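Local coordinates for exopolysaccharide biosynthesis protein (Pantoea stewartii subsp. stewartii DC283, PDB 6TGF) that modifies the exopolysaccharide of the bacterial biofilm, probably by hydrolysing the glycan, and has a parallel beta-helix fold like that of bacteriophage tailspikes, at residues B[369-374]-B[392-397]; B[316-321]-B[347-352]; B[337-342]-B[365-370]; B[398-403]-B[431-436]; B[443-448]-B[467-472]. All coordinates share one frame; numbering follows the deposited sequence.

Contact 1 of 5, residues B[369-374]-B[392-397]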
# COMPACT_ATOMS: atom_id res chain seq x y z
N GLY B 369 19.61 12.87 -18.60
CA GLY B 369 20.91 13.53 -18.34
C GLY B 369 20.83 14.49 -17.16
O GLY B 369 21.83 14.58 -16.42
N GLY B 370 19.70 15.19 -17.00
CA GLY B 370 19.46 16.16 -15.91
C GLY B 370 18.87 15.50 -14.68
O GLY B 370 18.91 14.26 -14.59
N THR B 371 18.34 16.31 -13.76
CA THR B 371 17.59 15.85 -12.55
C THR B 371 16.16 15.50 -12.99
O THR B 371 15.42 16.43 -13.35
CB THR B 371 17.61 16.91 -11.44
OG1 THR B 371 18.97 17.16 -11.09
CG2 THR B 371 16.85 16.48 -10.20
N ALA B 372 15.79 14.22 -12.95
CA ALA B 372 14.48 13.71 -13.44
C ALA B 372 13.33 14.46 -12.75
O ALA B 372 12.47 15.00 -13.46
CB ALA B 372 14.38 12.22 -13.22
N LEU B 373 13.33 14.49 -11.41
CA LEU B 373 12.33 15.22 -10.58
C LEU B 373 13.07 16.08 -9.55
O LEU B 373 13.94 15.54 -8.84
CB LEU B 373 11.41 14.21 -9.89
CG LEU B 373 10.40 13.50 -10.80
CD1 LEU B 373 9.70 12.38 -10.05
CD2 LEU B 373 9.38 14.48 -11.36
N SER B 374 12.72 17.37 -9.47
CA SER B 374 13.28 18.36 -8.52
C SER B 374 12.14 19.03 -7.75
O SER B 374 11.34 19.74 -8.38
CB SER B 374 14.13 19.38 -9.25
OG SER B 374 14.67 20.33 -8.34
N THR B 392 22.11 9.57 -15.93
CA THR B 392 23.45 10.07 -15.52
C THR B 392 23.32 11.20 -14.49
O THR B 392 24.31 11.46 -13.79
CB THR B 392 24.28 10.50 -16.74
OG1 THR B 392 23.75 11.71 -17.27
CG2 THR B 392 24.32 9.44 -17.82
N GLY B 393 22.15 11.85 -14.42
CA GLY B 393 21.85 12.89 -13.42
C GLY B 393 21.15 12.30 -12.20
O GLY B 393 21.06 11.06 -12.12
N ASP B 394 20.69 13.16 -11.29
CA ASP B 394 19.84 12.78 -10.13
C ASP B 394 18.46 12.36 -10.67
O ASP B 394 18.02 12.94 -11.67
CB ASP B 394 19.70 13.92 -9.12
CG ASP B 394 20.99 14.30 -8.42
OD1 ASP B 394 21.97 13.55 -8.53
OD2 ASP B 394 20.99 15.36 -7.76
N VAL B 395 17.82 11.37 -10.03
CA VAL B 395 16.46 10.88 -10.40
C VAL B 395 15.44 11.59 -9.50
O VAL B 395 14.79 12.54 -9.98
CB VAL B 395 16.38 9.35 -10.33
CG1 VAL B 395 14.99 8.83 -10.67
CG2 VAL B 395 17.41 8.70 -11.24
N ILE B 396 15.31 11.17 -8.24
CA ILE B 396 14.39 11.79 -7.24
C ILE B 396 15.21 12.76 -6.37
O ILE B 396 15.98 12.28 -5.52
CB ILE B 396 13.67 10.72 -6.39
CG1 ILE B 396 13.14 9.56 -7.23
CG2 ILE B 396 12.57 11.36 -5.55
CD1 ILE B 396 12.16 9.97 -8.32
N GLN B 397 15.04 14.06 -6.60
CA GLN B 397 15.75 15.15 -5.87
C GLN B 397 14.72 16.03 -5.16
O GLN B 397 13.70 16.37 -5.79
CB GLN B 397 16.62 15.96 -6.83
CG GLN B 397 17.57 16.93 -6.15
CD GLN B 397 16.94 18.28 -5.88
OE1 GLN B 397 16.26 18.85 -6.73
NE2 GLN B 397 17.16 18.80 -4.68
O HOH W 1 21.21 15.85 -11.60
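Leu373 over Ile396 and Ser374 over Gln397 are paired positions on successive rungs of the parallel beta-helix, where one turn of the coil lies on the next in almost the same direction. The backbones run in register from Gly370 and Gly393 onward, first through a bend and then as parallel strands. Ala372 N donates to Asp394 O at the bend; Leu373 N to Val395 O (2.8 Å) and Gln397 N to Leu373 O (2.9 Å) then form the parallel bridge of Leu373 with Ile396.

Facing inward, Leu373 and Ile396 lie side by side and touch through CD1 of each, 3.9 Å apart. Branched apolar chains suit this place, because the same pair also packs on Phe358, Phe365, Ile383 and Trp386 of the other walls of the coil. At the bend, the small methyl of Ala372 rests on Val395 O.

The outward side is more polar. Thr371 holds its methyl CG2 anti to the backbone N, which sets CG2 3.4 Å from Gln397 CB and brings OG1 within hydrogen-bonding distance of a water, which accepts a bond from Asp394 N. The Asp394 carboxylate is engaged by the next rung instead, through Lys428 N and the Asn431 amide. Gln397 has a bent chain: CG starts anti to the backbone N, chi2 (-87°) then folds the amide back, and it returns beside Ser374. There the serine hydroxyl donates to Gln397 OE1, with OG and OE1 2.7 Å apart and the donor nearly in line with the amide C=O.

Contact 2 of 5, residues B[316-321]-B[347-352]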
# COMPACT_ATOMS: atom_id res chain seq x y z
N SER B 316 16.62 22.85 -22.58
CA SER B 316 16.12 23.38 -21.29
C SER B 316 16.59 22.47 -20.15
O SER B 316 16.72 21.27 -20.34
CB SER B 316 14.61 23.51 -21.30
OG SER B 316 13.99 22.25 -21.53
N PRO B 317 16.87 23.02 -18.94
CA PRO B 317 17.24 22.18 -17.79
C PRO B 317 16.12 21.23 -17.34
O PRO B 317 16.44 20.21 -16.75
CB PRO B 317 17.59 23.19 -16.69
CG PRO B 317 16.92 24.48 -17.10
CD PRO B 317 16.88 24.45 -18.62
N PHE B 318 14.86 21.58 -17.60
CA PHE B 318 13.67 20.73 -17.32
C PHE B 318 12.64 20.91 -18.45
O PHE B 318 12.46 22.05 -18.93
CB PHE B 318 13.06 21.08 -15.96
CG PHE B 318 13.97 20.86 -14.79
CD1 PHE B 318 14.02 19.63 -14.15
CD2 PHE B 318 14.79 21.87 -14.32
CE1 PHE B 318 14.86 19.42 -13.07
CE2 PHE B 318 15.64 21.66 -13.24
CZ PHE B 318 15.67 20.44 -12.62
N VAL B 319 11.97 19.82 -18.84
CA VAL B 319 10.90 19.82 -19.89
C VAL B 319 9.72 20.65 -19.36
O VAL B 319 9.08 21.34 -20.18
CB VAL B 319 10.47 18.40 -20.29
CG1 VAL B 319 9.33 18.40 -21.30
CG2 VAL B 319 11.64 17.58 -20.82
N PHE B 320 9.46 20.61 -18.05
CA PHE B 320 8.37 21.36 -17.36
C PHE B 320 8.95 22.13 -16.17
O PHE B 320 9.45 21.50 -15.23
CB PHE B 320 7.27 20.39 -16.93
CG PHE B 320 6.73 19.52 -18.04
CD1 PHE B 320 6.13 20.09 -19.14
CD2 PHE B 320 6.85 18.14 -17.98
CE1 PHE B 320 5.64 19.29 -20.17
CE2 PHE B 320 6.36 17.35 -19.00
CZ PHE B 320 5.76 17.92 -20.10
N GLU B 321 8.87 23.47 -16.23
CA GLU B 321 9.24 24.40 -15.12
C GLU B 321 7.95 24.92 -14.47
O GLU B 321 7.44 25.96 -14.92
CB GLU B 321 10.08 25.57 -15.65
CG GLU B 321 11.49 25.18 -16.03
CD GLU B 321 12.46 25.04 -14.87
OE1 GLU B 321 12.00 25.04 -13.70
OE2 GLU B 321 13.67 24.95 -15.13
N LEU B 347 12.73 16.07 -16.30
CA LEU B 347 11.30 16.02 -16.73
C LEU B 347 10.55 17.21 -16.14
O LEU B 347 9.93 17.96 -16.92
CB LEU B 347 10.67 14.69 -16.31
CG LEU B 347 9.16 14.57 -16.57
CD1 LEU B 347 8.83 14.87 -18.02
CD2 LEU B 347 8.65 13.19 -16.18
N LEU B 348 10.58 17.38 -14.81
CA LEU B 348 9.83 18.45 -14.10
C LEU B 348 10.66 18.99 -12.93
O LEU B 348 11.28 18.18 -12.22
CB LEU B 348 8.48 17.91 -13.62
CG LEU B 348 7.58 18.93 -12.92
CD1 LEU B 348 6.14 18.81 -13.39
CD2 LEU B 348 7.68 18.81 -11.41
N ARG B 349 10.64 20.31 -12.75
CA ARG B 349 11.06 21.01 -11.51
C ARG B 349 9.90 21.88 -11.01
O ARG B 349 9.35 22.64 -11.82
CB ARG B 349 12.30 21.89 -11.74
CG ARG B 349 12.60 22.82 -10.58
CD ARG B 349 14.00 23.40 -10.60
NE ARG B 349 14.25 24.22 -11.78
CZ ARG B 349 15.43 24.76 -12.08
NH1 ARG B 349 16.48 24.56 -11.31
NH2 ARG B 349 15.55 25.48 -13.18
N ASN B 350 9.57 21.76 -9.72
CA ASN B 350 8.59 22.63 -9.02
C ASN B 350 9.37 23.60 -8.12
O ASN B 350 10.14 23.11 -7.27
CB ASN B 350 7.57 21.80 -8.23
CG ASN B 350 6.37 22.60 -7.77
OD1 ASN B 350 6.19 23.75 -8.15
ND2 ASN B 350 5.53 21.98 -6.94
N THR B 351 9.20 24.91 -8.33
CA THR B 351 9.95 25.99 -7.62
C THR B 351 9.02 26.79 -6.71
O THR B 351 9.50 27.79 -6.13
CB THR B 351 10.66 26.90 -8.63
OG1 THR B 351 9.74 27.27 -9.65
CG2 THR B 351 11.88 26.25 -9.25
N CYS B 352 7.76 26.38 -6.55
CA CYS B 352 6.77 27.02 -5.64
C CYS B 352 7.28 26.93 -4.20
O CYS B 352 7.43 25.83 -3.67
CB CYS B 352 5.40 26.36 -5.74
SG CYS B 352 4.18 27.07 -4.61
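Arg349 CB sits over the centre of one face of the Phe318 ring, 3.4 Å from the centroid in a CH-pi contact, and the Arg349 guanidinium has Phe318 CE2 over one of its faces. The carboxylate of Glu321 lies at the guanidinium edge, and Val319 CG1 covers one face of the Phe320 ring. These groups belong to two adjacent rungs of the parallel beta-helix, which pair Phe320 with Leu348 and Glu321 with Arg349. The chain turns stacked corners at Val319 and Leu347. Phe320 N donates to Leu347 O (2.9 Å), and Arg349 N to Phe320 O (3.0 Å).

Apolar chains suit the inner side: Phe320 CE2 touches Leu347 CD1 at 3.6 Å, while Ile295 and Phe293 of strand 290-296 pack on Phe320 and Leu348 respectively. On the other side, a long arginine can cross one face of the Phe318 ring, its guanidinium inclined 42° to it, and still reach an acid. Arg349 bends at chi3 (62°) and Glu321 at chi2, and they form a side-on, two-bond salt bridge. Arg349 NE meets the syn lone pair of Glu321 OE1 almost straight at 3.1 Å, and Glu321 OE2, 2.8 Å from Arg349 NH2, lies out of the guanidinium plane.

Contact 3 of 5, residues B[337-342]-B[365-370]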
# COMPACT_ATOMS: atom_id res chain seq x y z
N ASN B 337 17.43 10.91 -23.89
CA ASN B 337 18.31 10.71 -25.07
C ASN B 337 19.74 11.20 -24.76
O ASN B 337 20.42 11.65 -25.71
CB ASN B 337 17.75 11.39 -26.33
CG ASN B 337 16.60 10.64 -26.95
OD1 ASN B 337 16.64 9.43 -27.11
ND2 ASN B 337 15.56 11.37 -27.34
N THR B 338 20.18 11.11 -23.51
CA THR B 338 21.53 11.55 -23.06
C THR B 338 22.60 10.57 -23.57
O THR B 338 23.78 10.97 -23.64
CB THR B 338 21.59 11.72 -21.54
OG1 THR B 338 22.72 12.55 -21.24
CG2 THR B 338 21.72 10.41 -20.79
N ASP B 339 22.20 9.33 -23.88
CA ASP B 339 23.10 8.25 -24.36
C ASP B 339 23.66 8.62 -25.74
O ASP B 339 24.85 8.33 -25.97
CB ASP B 339 22.40 6.89 -24.37
CG ASP B 339 21.09 6.85 -25.15
OD1 ASP B 339 20.42 7.90 -25.23
OD2 ASP B 339 20.75 5.76 -25.65
N THR B 340 22.85 9.22 -26.61
CA THR B 340 23.20 9.55 -28.02
C THR B 340 23.47 11.05 -28.19
O THR B 340 24.32 11.39 -29.03
CB THR B 340 22.10 9.07 -28.99
OG1 THR B 340 20.92 9.84 -28.77
CG2 THR B 340 21.79 7.60 -28.84
N LYS B 341 22.78 11.90 -27.43
CA LYS B 341 22.95 13.38 -27.45
C LYS B 341 23.03 13.89 -26.01
O LYS B 341 22.05 14.40 -25.47
CB LYS B 341 21.80 14.04 -28.21
CG LYS B 341 21.62 13.57 -29.65
CD LYS B 341 20.74 14.50 -30.47
CE LYS B 341 20.32 13.90 -31.79
NZ LYS B 341 21.40 13.93 -32.80
N PRO B 342 24.21 13.78 -25.35
CA PRO B 342 24.36 14.17 -23.94
C PRO B 342 23.79 15.56 -23.62
O PRO B 342 23.96 16.47 -24.41
CB PRO B 342 25.88 14.16 -23.74
CG PRO B 342 26.37 13.10 -24.71
CD PRO B 342 25.45 13.23 -25.91
N PHE B 365 11.95 6.70 -16.35
CA PHE B 365 13.04 7.64 -16.70
C PHE B 365 14.14 6.88 -17.45
O PHE B 365 14.93 6.17 -16.79
CB PHE B 365 13.57 8.33 -15.44
CG PHE B 365 12.51 9.01 -14.61
CD1 PHE B 365 11.86 10.14 -15.07
CD2 PHE B 365 12.15 8.50 -13.37
CE1 PHE B 365 10.88 10.76 -14.31
CE2 PHE B 365 11.17 9.12 -12.61
CZ PHE B 365 10.54 10.25 -13.08
N ASN B 366 14.18 7.02 -18.77
CA ASN B 366 15.17 6.36 -19.66
C ASN B 366 16.17 7.41 -20.17
O ASN B 366 15.72 8.38 -20.80
CB ASN B 366 14.50 5.66 -20.84
CG ASN B 366 13.55 4.55 -20.42
OD1 ASN B 366 13.78 3.88 -19.42
ND2 ASN B 366 12.48 4.36 -21.18
N ASN B 367 17.46 7.22 -19.88
CA ASN B 367 18.58 8.02 -20.45
C ASN B 367 18.37 9.51 -20.14
O ASN B 367 18.54 10.33 -21.05
CB ASN B 367 18.72 7.79 -21.96
CG ASN B 367 18.57 6.34 -22.35
OD1 ASN B 367 19.47 5.53 -22.12
ND2 ASN B 367 17.44 5.99 -22.94
N VAL B 368 18.01 9.83 -18.89
CA VAL B 368 17.81 11.23 -18.42
C VAL B 368 19.17 11.78 -17.98
O VAL B 368 19.79 11.17 -17.08
CB VAL B 368 16.76 11.32 -17.30
CG1 VAL B 368 16.66 12.71 -16.71
CG2 VAL B 368 15.39 10.84 -17.78
N GLY B 369 19.61 12.87 -18.60
CA GLY B 369 20.91 13.53 -18.34
C GLY B 369 20.83 14.49 -17.16
O GLY B 369 21.83 14.58 -16.42
N GLY B 370 19.70 15.19 -17.00
CA GLY B 370 19.46 16.16 -15.91
C GLY B 370 18.87 15.50 -14.68
O GLY B 370 18.91 14.26 -14.59
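The backbones approach closely at one place, where Thr338 N donates to Asn367 O at 3.1 Å, fairly straight at the hydrogen (163°). Both Asn337 and Asn367 have left-handed backbone conformations, which asparagine tolerates better than most residues, and they turn the chain at the ends of neighbouring rungs of the parallel beta-helix.

Thr338 leans on the partner turn with both branches. CG2, in the cramped position between its own N and carbonyl carbon, lies 3.2 Å from Asn367 O, while OG1 stands 3.6 Å from Gly369 CA. Gly369, without a side chain, lets the threonine come this close.

Asp339 and Asn367 meet through flat groups. The carboxylate and the amide are stacked, their planes only 6° apart, with Asp339 CG 3.7 Å from Asn367 OD1. The amide nitrogen is engaged at another point: Asn367 ND2 donates to Asn335 OD1, at the end of strand 332-335, and this probably fixes the rotation of the amide.

With a single backbone bond and a stacked pair of polar groups, the contact is one of surface polarity rather than apolar burial. It ties the surface loop 337-342 to the next rung through an asparagine held through its backbone carbonyl and its side-chain ND2.

Contact 4 of 5, residues B[398-403]-B[431-436]. With EDO (1,2-ethanediol), chain Z.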
# COMPACT_ATOMS: atom_id res chain seq x y z
N ALA B 398 14.98 16.39 -3.90
CA ALA B 398 14.16 17.32 -3.09
C ALA B 398 15.08 18.15 -2.19
O ALA B 398 15.92 17.55 -1.48
CB ALA B 398 13.14 16.55 -2.29
N GLY B 399 14.94 19.48 -2.24
CA GLY B 399 15.70 20.44 -1.42
C GLY B 399 14.78 21.38 -0.66
O GLY B 399 13.56 21.11 -0.62
N TRP B 400 15.34 22.44 -0.07
CA TRP B 400 14.61 23.42 0.79
C TRP B 400 15.13 24.83 0.51
O TRP B 400 16.22 24.95 -0.07
CB TRP B 400 14.76 23.04 2.27
CG TRP B 400 16.18 22.87 2.70
CD1 TRP B 400 17.02 23.85 3.15
CD2 TRP B 400 16.94 21.65 2.71
NE1 TRP B 400 18.25 23.32 3.44
CE2 TRP B 400 18.23 21.97 3.18
CE3 TRP B 400 16.66 20.32 2.37
CZ2 TRP B 400 19.23 21.01 3.32
CZ3 TRP B 400 17.65 19.37 2.50
CH2 TRP B 400 18.92 19.72 2.97
N SER B 401 14.37 25.85 0.93
CA SER B 401 14.62 27.29 0.61
C SER B 401 15.36 27.99 1.75
O SER B 401 16.28 28.78 1.45
CB SER B 401 13.33 28.00 0.28
OG SER B 401 12.28 27.55 1.12
N GLY B 402 14.98 27.73 3.01
CA GLY B 402 15.49 28.44 4.20
C GLY B 402 16.96 28.15 4.46
O GLY B 402 17.31 26.97 4.61
N GLN B 403 17.78 29.21 4.52
CA GLN B 403 19.23 29.12 4.81
C GLN B 403 19.43 28.82 6.30
O GLN B 403 20.29 27.97 6.61
CB GLN B 403 19.94 30.42 4.40
CG GLN B 403 20.31 30.47 2.93
CD GLN B 403 19.10 30.53 2.03
OE1 GLN B 403 18.28 31.44 2.11
NE2 GLN B 403 18.98 29.55 1.14
N ASN B 431 18.34 11.84 -4.16
CA ASN B 431 18.99 13.05 -3.60
C ASN B 431 18.00 13.69 -2.61
O ASN B 431 17.39 14.72 -2.96
CB ASN B 431 19.44 14.01 -4.71
CG ASN B 431 20.25 15.18 -4.20
OD1 ASN B 431 20.46 15.34 -3.00
ND2 ASN B 431 20.70 16.03 -5.12
N LEU B 432 17.85 13.08 -1.43
CA LEU B 432 16.77 13.40 -0.46
C LEU B 432 17.34 13.56 0.95
O LEU B 432 16.96 12.83 1.86
CB LEU B 432 15.74 12.26 -0.52
CG LEU B 432 15.03 12.07 -1.86
CD1 LEU B 432 14.20 10.80 -1.86
CD2 LEU B 432 14.17 13.27 -2.20
N PRO B 433 18.24 14.54 1.17
CA PRO B 433 18.69 14.88 2.53
C PRO B 433 17.57 15.51 3.37
O PRO B 433 16.69 16.14 2.80
CB PRO B 433 19.83 15.88 2.30
CG PRO B 433 19.53 16.49 0.95
CD PRO B 433 18.89 15.38 0.15
N ARG B 434 17.63 15.32 4.69
CA ARG B 434 16.70 15.93 5.69
C ARG B 434 15.25 15.63 5.32
O ARG B 434 14.44 16.57 5.28
CB ARG B 434 16.93 17.44 5.76
CG ARG B 434 18.32 17.85 6.20
CD ARG B 434 18.36 19.35 6.46
NE ARG B 434 19.68 19.84 6.82
CZ ARG B 434 19.98 21.11 7.07
NH1 ARG B 434 19.04 22.04 7.00
NH2 ARG B 434 21.21 21.45 7.39
N CYS B 435 14.93 14.36 5.05
CA CYS B 435 13.54 13.86 4.82
C CYS B 435 13.00 13.26 6.12
O CYS B 435 13.53 12.21 6.55
CB CYS B 435 13.50 12.84 3.70
SG CYS B 435 13.67 13.57 2.05
N SER B 436 12.01 13.92 6.73
CA SER B 436 11.39 13.53 8.03
C SER B 436 10.05 12.82 7.76
O SER B 436 9.43 13.11 6.72
CB SER B 436 11.21 14.73 8.92
OG SER B 436 12.40 15.51 8.96
C1 EDO Z . 10.85 16.42 12.84
O1 EDO Z . 11.82 16.83 11.90
C2 EDO Z . 11.37 15.45 13.84
O2 EDO Z . 10.98 15.71 15.18
O HOH W 2 18.66 17.71 -2.30
O HOH W 3 15.00 16.44 0.79
O HOH W 4 19.05 25.28 7.74
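Just after strands 396-399 and 430-431, where the paired chains part, the Arg434 side chain lies across one face of the Trp400 indole. It runs extended, and CD lies over the six-membered ring, 3.9 Å from its centroid, as a CH-pi contact. Beyond it the guanidinium is almost parallel to the indole, 6° between the planes, with Trp400 CZ2 beneath. Arginine suits the place by covering the ring with methylenes and still bringing NH1 to Asp409 O. Trp400 swings its ring here with CG between the backbone N and the carbonyl carbon (chi1 54°).

Pro433 meets the rim of the six-membered ring, CG 3.8 Å from Trp400 CZ3, while its carbonyl oxygen stands at the indole edge. Here the regular parallel beta-helix ladder is giving out: Ala398 N still donates to Asn431 O (3.1 Å). A water donates to both Ala398 O and Pro433 O and so links the diverging backbones. Inside, Ala398 CB touches Leu432 CD2 at 3.4 Å; the leucine also packs on Ile396, Leu416 and Trp459, and a methyl is small enough to fit beside it. Farther along, Ser436 OG makes a weak hydrogen bond to O1 of a 1,2-ethanediol molecule, 3.3 Å away, probably from the crystallisation liquor.

Contact 5 of 5, residues B[443-448]-B[467-472]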
# COMPACT_ATOMS: atom_id res chain seq x y z
N GLY B 443 11.72 -1.56 -2.94
CA GLY B 443 12.50 -0.86 -3.98
C GLY B 443 13.80 -1.58 -4.29
O GLY B 443 14.42 -2.11 -3.35
N TRP B 444 14.20 -1.59 -5.57
CA TRP B 444 15.47 -2.19 -6.07
C TRP B 444 16.32 -1.11 -6.73
O TRP B 444 15.80 -0.37 -7.58
CB TRP B 444 15.17 -3.34 -7.04
CG TRP B 444 14.57 -4.55 -6.41
CD1 TRP B 444 13.29 -4.68 -5.93
CD2 TRP B 444 15.21 -5.83 -6.20
NE1 TRP B 444 13.10 -5.94 -5.43
CE2 TRP B 444 14.26 -6.67 -5.58
CE3 TRP B 444 16.48 -6.33 -6.46
CZ2 TRP B 444 14.55 -7.98 -5.22
CZ3 TRP B 444 16.77 -7.64 -6.11
CH2 TRP B 444 15.81 -8.45 -5.50
N ILE B 445 17.59 -1.01 -6.32
CA ILE B 445 18.63 -0.16 -6.99
C ILE B 445 19.81 -1.08 -7.35
O ILE B 445 20.54 -1.48 -6.43
CB ILE B 445 19.05 1.03 -6.10
CG1 ILE B 445 17.85 1.89 -5.70
CG2 ILE B 445 20.14 1.85 -6.78
CD1 ILE B 445 18.13 2.87 -4.58
N GLU B 446 19.95 -1.40 -8.64
CA GLU B 446 20.93 -2.39 -9.15
C GLU B 446 21.89 -1.71 -10.13
O GLU B 446 21.41 -0.97 -11.00
CB GLU B 446 20.21 -3.56 -9.83
CG GLU B 446 18.98 -4.04 -9.07
CD GLU B 446 18.46 -5.38 -9.55
OE1 GLU B 446 19.18 -6.39 -9.37
OE2 GLU B 446 17.34 -5.42 -10.10
N HIS B 447 23.19 -1.96 -9.97
CA HIS B 447 24.27 -1.53 -10.90
C HIS B 447 24.31 0.00 -11.03
O HIS B 447 24.76 0.49 -12.08
CB HIS B 447 24.10 -2.23 -12.26
CG HIS B 447 23.64 -3.64 -12.16
ND1 HIS B 447 24.47 -4.66 -11.73
CD2 HIS B 447 22.44 -4.22 -12.43
CE1 HIS B 447 23.81 -5.80 -11.73
NE2 HIS B 447 22.56 -5.56 -12.16
N CYS B 448 23.86 0.72 -9.99
CA CYS B 448 23.85 2.21 -9.92
C CYS B 448 25.03 2.68 -9.06
O CYS B 448 25.18 2.15 -7.94
CB CYS B 448 22.54 2.73 -9.34
SG CYS B 448 21.09 2.32 -10.34
N GLU B 467 22.03 -3.91 -5.07
CA GLU B 467 22.83 -5.00 -5.69
C GLU B 467 23.86 -4.40 -6.65
O GLU B 467 23.45 -3.67 -7.57
CB GLU B 467 21.92 -6.00 -6.42
CG GLU B 467 20.98 -6.75 -5.49
CD GLU B 467 20.40 -8.03 -6.08
OE1 GLU B 467 19.83 -8.83 -5.31
OE2 GLU B 467 20.51 -8.23 -7.31
N ASP B 468 25.14 -4.70 -6.43
CA ASP B 468 26.27 -4.33 -7.33
C ASP B 468 26.33 -2.81 -7.51
O ASP B 468 26.62 -2.36 -8.63
CB ASP B 468 26.16 -5.06 -8.67
CG ASP B 468 27.38 -4.91 -9.56
OD1 ASP B 468 28.50 -5.12 -9.05
OD2 ASP B 468 27.21 -4.58 -10.75
N CYS B 469 26.08 -2.06 -6.44
CA CYS B 469 26.16 -0.57 -6.41
C CYS B 469 27.56 -0.15 -5.96
O CYS B 469 27.97 -0.56 -4.86
CB CYS B 469 25.08 0.02 -5.51
SG CYS B 469 23.43 -0.11 -6.24
N LYS B 470 28.26 0.62 -6.79
CA LYS B 470 29.69 1.00 -6.61
C LYS B 470 29.89 1.62 -5.22
O LYS B 470 30.84 1.20 -4.53
CB LYS B 470 30.13 1.99 -7.70
CG LYS B 470 31.61 2.33 -7.70
CD LYS B 470 32.01 3.32 -8.77
CE LYS B 470 33.47 3.70 -8.69
NZ LYS B 470 33.87 4.55 -9.84
N ASN B 471 29.03 2.56 -4.84
CA ASN B 471 29.14 3.35 -3.59
C ASN B 471 27.98 3.00 -2.66
O ASN B 471 26.97 2.47 -3.10
CB ASN B 471 29.19 4.85 -3.88
CG ASN B 471 30.40 5.23 -4.71
OD1 ASN B 471 31.53 4.99 -4.30
ND2 ASN B 471 30.17 5.83 -5.87
N PRO B 472 28.11 3.27 -1.34
CA PRO B 472 27.00 3.06 -0.41
C PRO B 472 25.90 4.13 -0.57
O PRO B 472 26.20 5.22 -1.03
CB PRO B 472 27.65 3.18 0.97
CG PRO B 472 28.84 4.09 0.74
CD PRO B 472 29.32 3.76 -0.66
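His447 carries its ring anti to its carbonyl carbon (chi1 -38°), whereas Asp468 sends CG anti to its backbone N (chi1 -171°), and these choices bring imidazole and carboxylate together. His447 ND1 donates almost straight to Asp468 OD2 at 2.9 Å. The oxygen lies in the ring plane and uses its anti lone pair; the carboxylate and ring planes are 68° apart. This bond probably helps to fix the imidazole, and Glu467 O lies over one of its faces.

The backbones form a parallel bridge of Glu446 with Glu467: Glu467 N donates to Ile445 O (3.2 Å) and His447 N to Glu467 O (3.0 Å). Outside, Glu446 OE1 and Glu467 OE2 are 3.1 Å apart, two acceptors with no hydrogen bond between them as modelled, which might raise the proton affinity of one acid. Trp444 presents its edge to Glu467, CZ3 being 3.4 Å from OE1. Inward, Cys469 SG meets Ile445 CG2 at 3.9 Å, compact groups for a buried corner.

The contact lies at the ends of strands 443-446 and 458-467 of the parallel beta-helix, between strands 414-422 and 479-488. Gln422 NE2 bonds Glu446 OE2; His423 stacks on His447. Trp444 also packs on Thr412 of a second subunit.

In the fold
Followed from the N terminus, each contact joins one turn of the coil to the next. Contact 2 closes the loop from 316-321 to 347-352. Contact 3 opens inside that loop, at 337-342, and closes beyond it, so the two cross. Contact 1 begins on Gly369 and Gly370, where contact 3 ends, and contacts 4 and 5 follow in series; no loop lies within another. Contacts 2, 1 and 4 climb one wall, tying strands 318-324, 346-350, 373-378, 396-399 and 430-431. Contacts 3 and 5, with centres about 19 Å apart, instead join turns at the ends of strands such as 356-366 and 458-467. Phe365 packs against both Leu347 and Leu373, linking contacts 1, 2 and 3.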